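Long-range contacts in xylanase Y (Bacillus halodurans, PDB 1WU4), which hydrolyses short xylo-oligosaccharides of three or more units, releasing xylose from their reducing end with inversion of the anomeric configuration: residues Ser194-Tyr198 / Asp263-Val267; Asn182-Phe187 / Tyr244-Asp248; Leu318-Gly322 / Tyr360-Tyr365; Ile288-Gln292 / Asn327-Ala333. The protein carries 1 engineered substitution. All coordinates share one frame; numbering follows the deposited sequence.

Contact 1. Residues Ser194-Tyr198 / Asp263-Val267; sequences SDPSY and DSYRV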
# COMPACT_ATOMS: atom_id res chain seq x y z
N SER A 194 13.01 -4.01 9.30
CA SER A 194 11.76 -3.67 8.66
C SER A 194 11.87 -2.78 7.43
O SER A 194 12.96 -2.56 6.90
CB SER A 194 10.84 -3.02 9.71
OG SER A 194 9.49 -2.98 9.29
N ASP A 195 10.72 -2.29 6.98
CA ASP A 195 10.61 -1.42 5.81
C ASP A 195 9.49 -0.45 6.20
O ASP A 195 8.32 -0.83 6.24
CB ASP A 195 10.21 -2.28 4.60
CG ASP A 195 10.15 -1.50 3.31
OD1 ASP A 195 9.53 -0.41 3.30
OD2 ASP A 195 10.69 -1.99 2.30
N PRO A 196 9.83 0.82 6.49
CA PRO A 196 8.83 1.82 6.88
C PRO A 196 7.54 1.86 6.06
O PRO A 196 6.45 1.96 6.63
CB PRO A 196 9.61 3.13 6.81
CG PRO A 196 10.97 2.70 7.28
CD PRO A 196 11.19 1.40 6.53
N SER A 197 7.66 1.77 4.74
CA SER A 197 6.50 1.82 3.85
C SER A 197 5.53 0.66 4.03
O SER A 197 4.40 0.72 3.54
CB SER A 197 6.95 1.89 2.39
OG SER A 197 7.47 0.65 1.93
N TYR A 198 5.96 -0.40 4.71
CA TYR A 198 5.12 -1.57 4.95
C TYR A 198 4.19 -1.38 6.15
O TYR A 198 3.25 -2.15 6.34
CB TYR A 198 5.99 -2.80 5.25
CG TYR A 198 6.71 -3.42 4.07
CD1 TYR A 198 6.88 -2.75 2.87
CD2 TYR A 198 7.28 -4.69 4.20
CE1 TYR A 198 7.60 -3.33 1.81
CE2 TYR A 198 7.99 -5.28 3.17
CZ TYR A 198 8.15 -4.59 1.98
OH TYR A 198 8.87 -5.18 0.96
N ASP A 263 10.45 2.61 -2.44
CA ASP A 263 9.62 2.08 -1.35
C ASP A 263 9.09 3.21 -0.46
O ASP A 263 7.91 3.24 -0.11
CB ASP A 263 10.42 1.12 -0.47
CG ASP A 263 10.47 -0.29 -1.01
OD1 ASP A 263 10.47 -0.47 -2.25
OD2 ASP A 263 10.54 -1.23 -0.19
N SER A 264 10.00 4.11 -0.09
CA SER A 264 9.74 5.23 0.81
C SER A 264 8.57 6.13 0.46
O SER A 264 7.92 6.68 1.36
CB SER A 264 10.98 6.13 0.90
OG SER A 264 12.16 5.39 1.11
N TYR A 265 8.31 6.31 -0.82
CA TYR A 265 7.24 7.20 -1.25
C TYR A 265 5.90 6.89 -0.61
O TYR A 265 5.11 7.79 -0.33
CB TYR A 265 7.11 7.17 -2.78
CG TYR A 265 8.39 7.49 -3.53
CD1 TYR A 265 9.47 8.10 -2.90
CD2 TYR A 265 8.50 7.19 -4.89
CE1 TYR A 265 10.64 8.40 -3.60
CE2 TYR A 265 9.66 7.49 -5.60
CZ TYR A 265 10.72 8.09 -4.95
OH TYR A 265 11.87 8.38 -5.65
N ARG A 266 5.65 5.61 -0.37
CA ARG A 266 4.38 5.19 0.21
C ARG A 266 4.14 5.63 1.64
O ARG A 266 2.99 5.65 2.10
CB ARG A 266 4.23 3.68 0.07
CG ARG A 266 4.22 3.25 -1.39
CD ARG A 266 4.30 1.75 -1.55
NE ARG A 266 5.55 1.21 -1.02
CZ ARG A 266 6.01 -0.01 -1.30
NH1 ARG A 266 5.32 -0.81 -2.10
NH2 ARG A 266 7.15 -0.42 -0.76
N VAL A 267 5.20 5.98 2.36
CA VAL A 267 5.04 6.41 3.74
C VAL A 267 4.09 7.61 3.85
O VAL A 267 3.17 7.61 4.67
CB VAL A 267 6.42 6.76 4.37
CG1 VAL A 267 6.23 7.43 5.72
CG2 VAL A 267 7.25 5.50 4.52
O HOH W 1 10.25 -3.80 -0.96
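Asp-195 and Asp-263 meet carboxylate to carboxylate, a worked case of two acids brought together in what is probably the active site. The side chains cross at about a right angle, yet the carboxylate planes lie only 30° apart, and Asp-195 OD2 comes within 2.6 Å of Asp-263 OD2. Asp-263 is, by similarity, the proton acceptor of this glycoside hydrolase family 8 enzyme. A water bonds to both Asp-263 OD2 and Tyr-198 OH. The Tyr-198 ring lies with one face under Asp-195 CB, while Arg-266 NH2 approaches its edge in plane, the guanidinium turned steeply to the ring.

Ser-197 joins the two halves. With OG set between its own backbone N and carbonyl carbon (chi1 73°), the hydroxyl donates to Asp-195 OD1 at 2.7 Å and accepts from Arg-266 NH2 at 2.9 Å, the latter bond bent to 132°. Arg-266, its chain bent at chi3, also sends NE to a lone pair of Asp-263 O at 3.2 Å, and NH2 forms a salt bridge with Asp-263 OD2; its NH1 reaches Glu-70, the proton donor by similarity. Val-267 CG2 packs against Pro-196 CB at 4.1 Å. The buried contact sets the turn between strand 193-194 and helix 201-210 against residues leading into helix 265-278, with helix 216-233 touching Pro-196 and helix 127-144 Tyr-198.

Contact 2. Residues Asn182-Phe187 / Tyr244-Asp248; sequences NKLIKF and YAYYD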
# COMPACT_ATOMS: atom_id res chain seq x y z
N ASN A 182 8.26 -6.99 19.46
CA ASN A 182 8.07 -5.57 19.22
C ASN A 182 6.83 -5.22 18.40
O ASN A 182 6.53 -4.04 18.19
CB ASN A 182 9.32 -4.95 18.57
CG ASN A 182 9.67 -5.58 17.24
OD1 ASN A 182 8.80 -5.95 16.46
ND2 ASN A 182 10.97 -5.69 16.96
N LYS A 183 6.11 -6.25 17.95
CA LYS A 183 4.88 -6.07 17.17
C LYS A 183 5.06 -5.32 15.86
O LYS A 183 4.11 -4.72 15.35
CB LYS A 183 3.81 -5.34 18.00
CG LYS A 183 3.33 -6.09 19.24
CD LYS A 183 4.36 -6.09 20.36
CE LYS A 183 3.79 -6.70 21.63
NZ LYS A 183 3.32 -8.09 21.41
N LEU A 184 6.27 -5.36 15.30
CA LEU A 184 6.55 -4.68 14.04
C LEU A 184 6.60 -5.63 12.86
O LEU A 184 7.16 -6.73 12.96
CB LEU A 184 7.90 -3.95 14.13
CG LEU A 184 8.07 -2.89 15.22
CD1 LEU A 184 9.49 -2.37 15.18
CD2 LEU A 184 7.08 -1.74 15.00
N ILE A 185 6.02 -5.21 11.74
CA ILE A 185 6.04 -6.03 10.53
C ILE A 185 7.50 -6.09 10.07
O ILE A 185 8.26 -5.13 10.25
CB ILE A 185 5.14 -5.43 9.42
CG1 ILE A 185 5.02 -6.41 8.25
CG2 ILE A 185 5.69 -4.08 8.95
CD1 ILE A 185 4.02 -5.96 7.19
N LYS A 186 7.90 -7.22 9.49
CA LYS A 186 9.27 -7.41 9.01
C LYS A 186 9.38 -7.19 7.51
O LYS A 186 8.38 -7.21 6.80
CB LYS A 186 9.74 -8.84 9.30
CG LYS A 186 9.59 -9.33 10.72
CD LYS A 186 9.94 -10.82 10.73
CE LYS A 186 9.81 -11.46 12.09
NZ LYS A 186 10.08 -12.92 11.98
N PHE A 187 10.61 -6.98 7.04
CA PHE A 187 10.84 -6.80 5.61
C PHE A 187 10.49 -8.14 4.93
O PHE A 187 9.81 -8.16 3.91
CB PHE A 187 12.30 -6.44 5.33
CG PHE A 187 12.68 -6.58 3.89
CD1 PHE A 187 11.97 -5.91 2.90
CD2 PHE A 187 13.70 -7.44 3.52
CE1 PHE A 187 12.27 -6.09 1.56
CE2 PHE A 187 14.01 -7.64 2.18
CZ PHE A 187 13.29 -6.96 1.20
N TYR A 244 14.53 0.62 3.77
CA TYR A 244 14.65 -0.42 4.79
C TYR A 244 15.19 0.26 6.04
O TYR A 244 16.00 1.18 5.96
CB TYR A 244 15.65 -1.51 4.41
CG TYR A 244 15.34 -2.39 3.22
CD1 TYR A 244 14.18 -2.23 2.46
CD2 TYR A 244 16.24 -3.37 2.83
CE1 TYR A 244 13.94 -3.02 1.32
CE2 TYR A 244 16.02 -4.16 1.71
CZ TYR A 244 14.88 -3.98 0.96
OH TYR A 244 14.70 -4.75 -0.17
N ALA A 245 14.77 -0.22 7.21
CA ALA A 245 15.24 0.34 8.46
C ALA A 245 15.30 -0.76 9.52
O ALA A 245 14.51 -1.70 9.49
CB ALA A 245 14.32 1.46 8.93
N TYR A 246 16.26 -0.64 10.43
CA TYR A 246 16.38 -1.61 11.51
C TYR A 246 15.24 -1.34 12.48
O TYR A 246 14.53 -0.34 12.35
CB TYR A 246 17.72 -1.41 12.22
CG TYR A 246 18.92 -1.70 11.34
CD1 TYR A 246 19.17 -2.99 10.87
CD2 TYR A 246 19.79 -0.68 10.96
CE1 TYR A 246 20.26 -3.25 10.05
CE2 TYR A 246 20.89 -0.93 10.15
CZ TYR A 246 21.12 -2.22 9.69
OH TYR A 246 22.21 -2.48 8.89
N TYR A 247 15.04 -2.24 13.44
CA TYR A 247 13.97 -2.03 14.40
C TYR A 247 14.25 -0.77 15.22
O TYR A 247 13.33 -0.15 15.73
CB TYR A 247 13.82 -3.22 15.35
CG TYR A 247 13.35 -4.50 14.69
CD1 TYR A 247 12.37 -4.48 13.70
CD2 TYR A 247 13.85 -5.73 15.10
CE1 TYR A 247 11.90 -5.67 13.13
CE2 TYR A 247 13.39 -6.92 14.54
CZ TYR A 247 12.41 -6.88 13.56
OH TYR A 247 11.95 -8.06 13.02
N ASP A 248 15.53 -0.40 15.34
CA ASP A 248 15.88 0.79 16.11
C ASP A 248 15.52 2.08 15.37
O ASP A 248 15.73 3.17 15.89
CB ASP A 248 17.37 0.79 16.51
CG ASP A 248 18.32 0.86 15.32
OD1 ASP A 248 17.99 1.52 14.32
OD2 ASP A 248 19.42 0.26 15.40
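The segments 182-187 and 244-248 run in nearly opposite directions, 164° apart, and the CA atoms of facing residues stay 7.5 Å (Phe-187 and Tyr-244) or more apart, so that side chains must span the gap. Asn-182 does this by laying its amide nitrogen over the Tyr-247 ring: ND2 sits above the centre of one face, 3.4 Å from Tyr-247 CD2, and the amide plane stands 70° from the ring. Its other end is fixed by an Asx turn, in which Asn-182 OD1 accepts from the backbone N of Leu-184 at 2.8 Å. CG lies between the backbone N and the carbonyl carbon, which turns OD1 back to Leu-184 N while ND2 points to the ring.

Leu-184 and Tyr-247 run alongside, pointing opposite ways, CD1 touching CD1 at 3.9 Å. The contact flanks the small antiparallel pairing of strands 193-194 and 245-246, since the first segment leads toward one strand and the second contains the other. Lys-186 CG lies 3.5 Å from Tyr-247 OH, which bonds to Glu-192; the ammonium goes to the carbonyl oxygens of Pro-176 and Pro-189. Phe-187 and Tyr-244 meet obliquely, planes at 37° and ring centroids 4.2 Å apart, with Tyr-244 CZ over the Phe-187 face near its rim. Tyr-257 stacks on the Tyr-244 ring, whose side chain lies about 4 Å (nearest atoms) from that of Asp-263, the proton acceptor by similarity.

Contact 3. Residues Leu318-Gly322 / Tyr360-Tyr365; sequences LHPVG and YDNCLY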
# COMPACT_ATOMS: atom_id res chain seq x y z
N LEU A 318 13.28 7.03 -9.93
CA LEU A 318 12.85 6.15 -11.01
C LEU A 318 11.33 6.22 -11.14
O LEU A 318 10.77 5.73 -12.13
CB LEU A 318 13.28 4.71 -10.73
CG LEU A 318 14.76 4.40 -10.97
CD1 LEU A 318 15.08 3.00 -10.46
CD2 LEU A 318 15.08 4.52 -12.46
N HIS A 319 10.67 6.83 -10.16
CA HIS A 319 9.21 6.93 -10.15
C HIS A 319 8.74 8.29 -9.65
O HIS A 319 8.04 8.38 -8.64
CB HIS A 319 8.64 5.82 -9.26
CG HIS A 319 9.03 4.44 -9.70
ND1 HIS A 319 8.48 3.83 -10.80
CD2 HIS A 319 9.95 3.57 -9.21
CE1 HIS A 319 9.03 2.64 -10.97
NE2 HIS A 319 9.93 2.46 -10.01
N PRO A 320 9.09 9.37 -10.37
CA PRO A 320 8.68 10.72 -9.96
C PRO A 320 7.16 10.94 -9.91
O PRO A 320 6.67 11.68 -9.07
CB PRO A 320 9.39 11.62 -10.97
CG PRO A 320 9.55 10.74 -12.18
CD PRO A 320 9.94 9.42 -11.57
N VAL A 321 6.43 10.30 -10.82
CA VAL A 321 4.97 10.45 -10.83
C VAL A 321 4.41 9.80 -9.55
O VAL A 321 3.50 10.34 -8.93
CB VAL A 321 4.35 9.80 -12.09
CG1 VAL A 321 2.83 9.77 -11.98
CG2 VAL A 321 4.76 10.59 -13.33
N GLY A 322 4.96 8.65 -9.17
CA GLY A 322 4.51 7.99 -7.96
C GLY A 322 4.81 8.87 -6.75
O GLY A 322 4.00 8.95 -5.83
N TYR A 360 4.32 0.80 -11.26
CA TYR A 360 4.40 1.30 -9.89
C TYR A 360 3.81 2.69 -9.71
O TYR A 360 3.01 2.91 -8.80
CB TYR A 360 5.86 1.28 -9.41
CG TYR A 360 6.02 1.57 -7.93
CD1 TYR A 360 5.43 0.76 -6.96
CD2 TYR A 360 6.80 2.65 -7.50
CE1 TYR A 360 5.60 1.02 -5.59
CE2 TYR A 360 6.98 2.91 -6.14
CZ TYR A 360 6.38 2.10 -5.20
OH TYR A 360 6.56 2.35 -3.85
N ASP A 361 4.19 3.62 -10.57
CA ASP A 361 3.69 4.98 -10.50
C ASP A 361 2.18 5.02 -10.57
O ASP A 361 1.53 5.72 -9.80
CB ASP A 361 4.25 5.81 -11.65
CG ASP A 361 5.75 5.87 -11.62
OD1 ASP A 361 6.29 6.87 -11.10
OD2 ASP A 361 6.38 4.92 -12.11
N ASN A 362 1.62 4.27 -11.51
CA ASN A 362 0.18 4.28 -11.70
C ASN A 362 -0.62 3.62 -10.59
O ASN A 362 -1.78 3.98 -10.38
CB ASN A 362 -0.15 3.71 -13.08
CG ASN A 362 0.32 4.62 -14.19
OD1 ASN A 362 0.87 5.70 -13.93
ND2 ASN A 362 0.13 4.20 -15.44
N CYS A 363 -0.03 2.65 -9.89
CA CYS A 363 -0.74 2.03 -8.77
C CYS A 363 -0.86 3.11 -7.69
O CYS A 363 -1.94 3.32 -7.14
CB CYS A 363 0.03 0.84 -8.21
SG CYS A 363 -0.08 -0.66 -9.20
N LEU A 364 0.25 3.78 -7.41
CA LEU A 364 0.26 4.85 -6.41
C LEU A 364 -0.68 5.97 -6.84
O LEU A 364 -1.36 6.58 -6.01
CB LEU A 364 1.69 5.39 -6.23
CG LEU A 364 2.61 4.65 -5.24
CD1 LEU A 364 2.50 3.14 -5.42
CD2 LEU A 364 4.04 5.12 -5.44
N TYR A 365 -0.72 6.23 -8.14
CA TYR A 365 -1.56 7.26 -8.73
C TYR A 365 -3.05 6.96 -8.47
O TYR A 365 -3.79 7.81 -7.99
CB TYR A 365 -1.28 7.33 -10.23
CG TYR A 365 -1.78 8.56 -10.95
CD1 TYR A 365 -0.89 9.47 -11.52
CD2 TYR A 365 -3.15 8.78 -11.12
CE1 TYR A 365 -1.33 10.56 -12.25
CE2 TYR A 365 -3.61 9.88 -11.85
CZ TYR A 365 -2.69 10.75 -12.41
OH TYR A 365 -3.14 11.81 -13.17
O HOH W 2 7.26 8.63 -13.07
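Asp-361 OD1 is gripped by the backbone N of Gly-322 at 2.9 Å and by a water at 2.8 Å, a water that also accepts from the backbone N of Val-321. The other oxygen, Asp-361 OD2, accepts a hydrogen bond from His-319 ND1 across 2.7 Å, nearly straight (169°), that lies in the imidazole plane but reaches the carboxylate from above its own plane. Arg-353 adds a salt bridge to OD2, which should favour the ionised carboxylate.

His-319 occupies the N-cap position of helix 320-329, so Asp-361, on helix 358-372, places its negative charge at the amino end of another helix. In this (alpha/alpha)6 barrel the arrangement ties two helices side by side. The imidazole is also held by Tyr-360, whose edge points into the histidine face in a T-shaped pair: CD2 is 3.6 Å from His-319 CG, with the planes 71° apart. Tyr-360 CB adds a CH-pi contact over the same ring. Its CG is anti to the backbone N (chi1 -171°), directing the ring past His-319 until its hydroxyl bonds to Ser-262 O, close to Glu-70 and Asp-263, the catalytic acids by similarity.

Further along, Leu-364 CD2 rests on Gly-322 CA at 3.8 Å; the lack of a side chain there lets the helices come close. Val-321 CG1 meets the edge of the Tyr-365 ring, 3.8 Å from CD1.

Contact 4. Residues Ile288-Gln292 / Asn327-Ala333; sequences INKIQ and NAMGSLA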
# COMPACT_ATOMS: atom_id res chain seq x y z
N ILE A 288 3.95 15.43 7.36
CA ILE A 288 3.60 15.72 5.97
C ILE A 288 4.10 17.11 5.59
O ILE A 288 4.59 17.32 4.48
CB ILE A 288 2.08 15.59 5.74
CG1 ILE A 288 1.65 14.12 5.91
CG2 ILE A 288 1.71 16.09 4.35
CD1 ILE A 288 2.43 13.13 5.05
N ASN A 289 4.00 18.06 6.51
CA ASN A 289 4.49 19.40 6.22
C ASN A 289 5.99 19.37 5.95
O ASN A 289 6.48 20.11 5.10
CB ASN A 289 4.18 20.37 7.37
CG ASN A 289 2.72 20.72 7.47
OD1 ASN A 289 1.94 20.48 6.54
ND2 ASN A 289 2.32 21.30 8.60
N LYS A 290 6.71 18.52 6.67
CA LYS A 290 8.16 18.40 6.48
C LYS A 290 8.49 17.87 5.09
O LYS A 290 9.34 18.43 4.38
CB LYS A 290 8.77 17.46 7.53
CG LYS A 290 8.75 17.99 8.95
CD LYS A 290 9.33 16.96 9.91
CE LYS A 290 9.13 17.38 11.36
NZ LYS A 290 9.59 16.33 12.31
N ILE A 291 7.83 16.79 4.69
CA ILE A 291 8.08 16.20 3.38
C ILE A 291 7.73 17.18 2.27
O ILE A 291 8.51 17.38 1.34
CB ILE A 291 7.25 14.91 3.16
CG1 ILE A 291 7.62 13.86 4.20
CG2 ILE A 291 7.49 14.38 1.76
CD1 ILE A 291 6.79 12.58 4.09
N GLN A 292 6.55 17.78 2.36
CA GLN A 292 6.13 18.73 1.34
C GLN A 292 7.04 19.95 1.31
O GLN A 292 7.36 20.47 0.24
CB GLN A 292 4.66 19.11 1.55
CG GLN A 292 3.72 17.91 1.40
CD GLN A 292 2.24 18.30 1.39
OE1 GLN A 292 1.86 19.36 1.88
NE2 GLN A 292 1.41 17.41 0.86
N ASN A 327 2.91 12.21 -2.27
CA ASN A 327 3.01 13.46 -1.53
C ASN A 327 1.65 14.15 -1.49
O ASN A 327 1.27 14.77 -0.50
CB ASN A 327 4.05 14.39 -2.15
CG ASN A 327 5.47 13.99 -1.81
OD1 ASN A 327 5.70 13.19 -0.90
ND2 ASN A 327 6.43 14.56 -2.52
N ALA A 328 0.90 14.05 -2.59
CA ALA A 328 -0.43 14.65 -2.66
C ALA A 328 -1.39 13.91 -1.73
O ALA A 328 -2.17 14.54 -1.01
CB ALA A 328 -0.95 14.62 -4.09
N MET A 329 -1.33 12.58 -1.74
CA MET A 329 -2.19 11.79 -0.87
C MET A 329 -1.89 12.12 0.59
O MET A 329 -2.77 12.08 1.45
CB MET A 329 -1.97 10.29 -1.14
CG MET A 329 -2.89 9.36 -0.35
SD MET A 329 -2.99 7.76 -1.17
CE MET A 329 -3.51 6.71 0.20
N GLY A 330 -0.63 12.46 0.86
CA GLY A 330 -0.23 12.82 2.21
C GLY A 330 -0.98 14.03 2.74
O GLY A 330 -1.12 14.19 3.95
N SER A 331 -1.47 14.87 1.83
CA SER A 331 -2.21 16.07 2.23
C SER A 331 -3.43 15.77 3.11
O SER A 331 -3.91 16.64 3.82
CB SER A 331 -2.64 16.86 1.00
OG SER A 331 -1.52 17.38 0.31
N LEU A 332 -3.92 14.53 3.06
CA LEU A 332 -5.08 14.17 3.88
C LEU A 332 -4.73 14.25 5.36
O LEU A 332 -5.61 14.32 6.21
CB LEU A 332 -5.56 12.75 3.53
CG LEU A 332 -6.28 12.60 2.19
CD1 LEU A 332 -6.40 11.13 1.83
CD2 LEU A 332 -7.65 13.25 2.26
N ALA A 333 -3.43 14.24 5.67
CA ALA A 333 -2.97 14.32 7.05
C ALA A 333 -2.59 15.75 7.46
O ALA A 333 -2.20 15.99 8.60
CB ALA A 333 -1.77 13.39 7.26
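In Gln-292 CG lies anti to the carbonyl carbon (chi1 -63°) and the chain beyond it is extended, which carries the amide across to helix 320-329; in Ile-288 the first torsion sets CG1 beside the backbone N, and both of its branches then face Gly-330. The extended glutamine ends in two bonds from one nitrogen. Gln-292 NE2 donates to Ser-331 OG at 3.0 Å (158°) and to the backbone O of Asn-327, also at 3.0 Å. Both acceptors lie within a few degrees of the amide plane, so the pair fixes the rotation of the amide, although the donor stands 36° above the carbonyl plane of Asn-327. Ser-331 OG has a further hydrogen-bonding partner in Ala-340 O.

The contact is helix packing in an (alpha/alpha)6 barrel, away from the annotated sites: helix 282-295 lies against residues 327-329 of helix 320-329 and the 3-10 segment 331-333. Gln-292 makes both hydrogen bonds of a buried interface. Ile-288 CG1 and CG2 both press on the Gly-330 oxygen from one side, each 3.4 Å away, and CG1 also packs on Ala-333 CB at 3.7 Å. Gly-330, having no side chain, lets Ile-288 CD1 settle against its CA, where there is little space to spare. One helical turn along, Ile-291 CG2 touches the amide oxygen of Asn-327, OD1, at 3.4 Å, the two side chains crossing obliquely. Helix 340-348 closes one flank, with Asn-343 touching both Gln-292 and Asn-327, and helix 265-278 another, with Ala-268 beside Ile-291 and Ala-275 beside Ala-333.

Overall arrangement
Contacts 1 and 4 are buried, contacts 2 and 3 only partly so, and the chemistry follows place rather than depth alone. Contact 1, its centre about 9 Å from the chain centre, is dense with charge and holds the probable proton acceptor; contact 4, also buried but remote from the annotated sites, is mostly apolar packing with one amide nitrogen giving two hydrogen bonds. Contact 2, about 17 Å out, relies on aromatic faces and touches contact 1 through Ser-194, which bonds to Ile-185 and Ala-245. Contact 3 approaches contact 1 through Tyr-360 and shares helix 320-329 with contact 4: its amino end meets a carboxylate, its far end a glutamine.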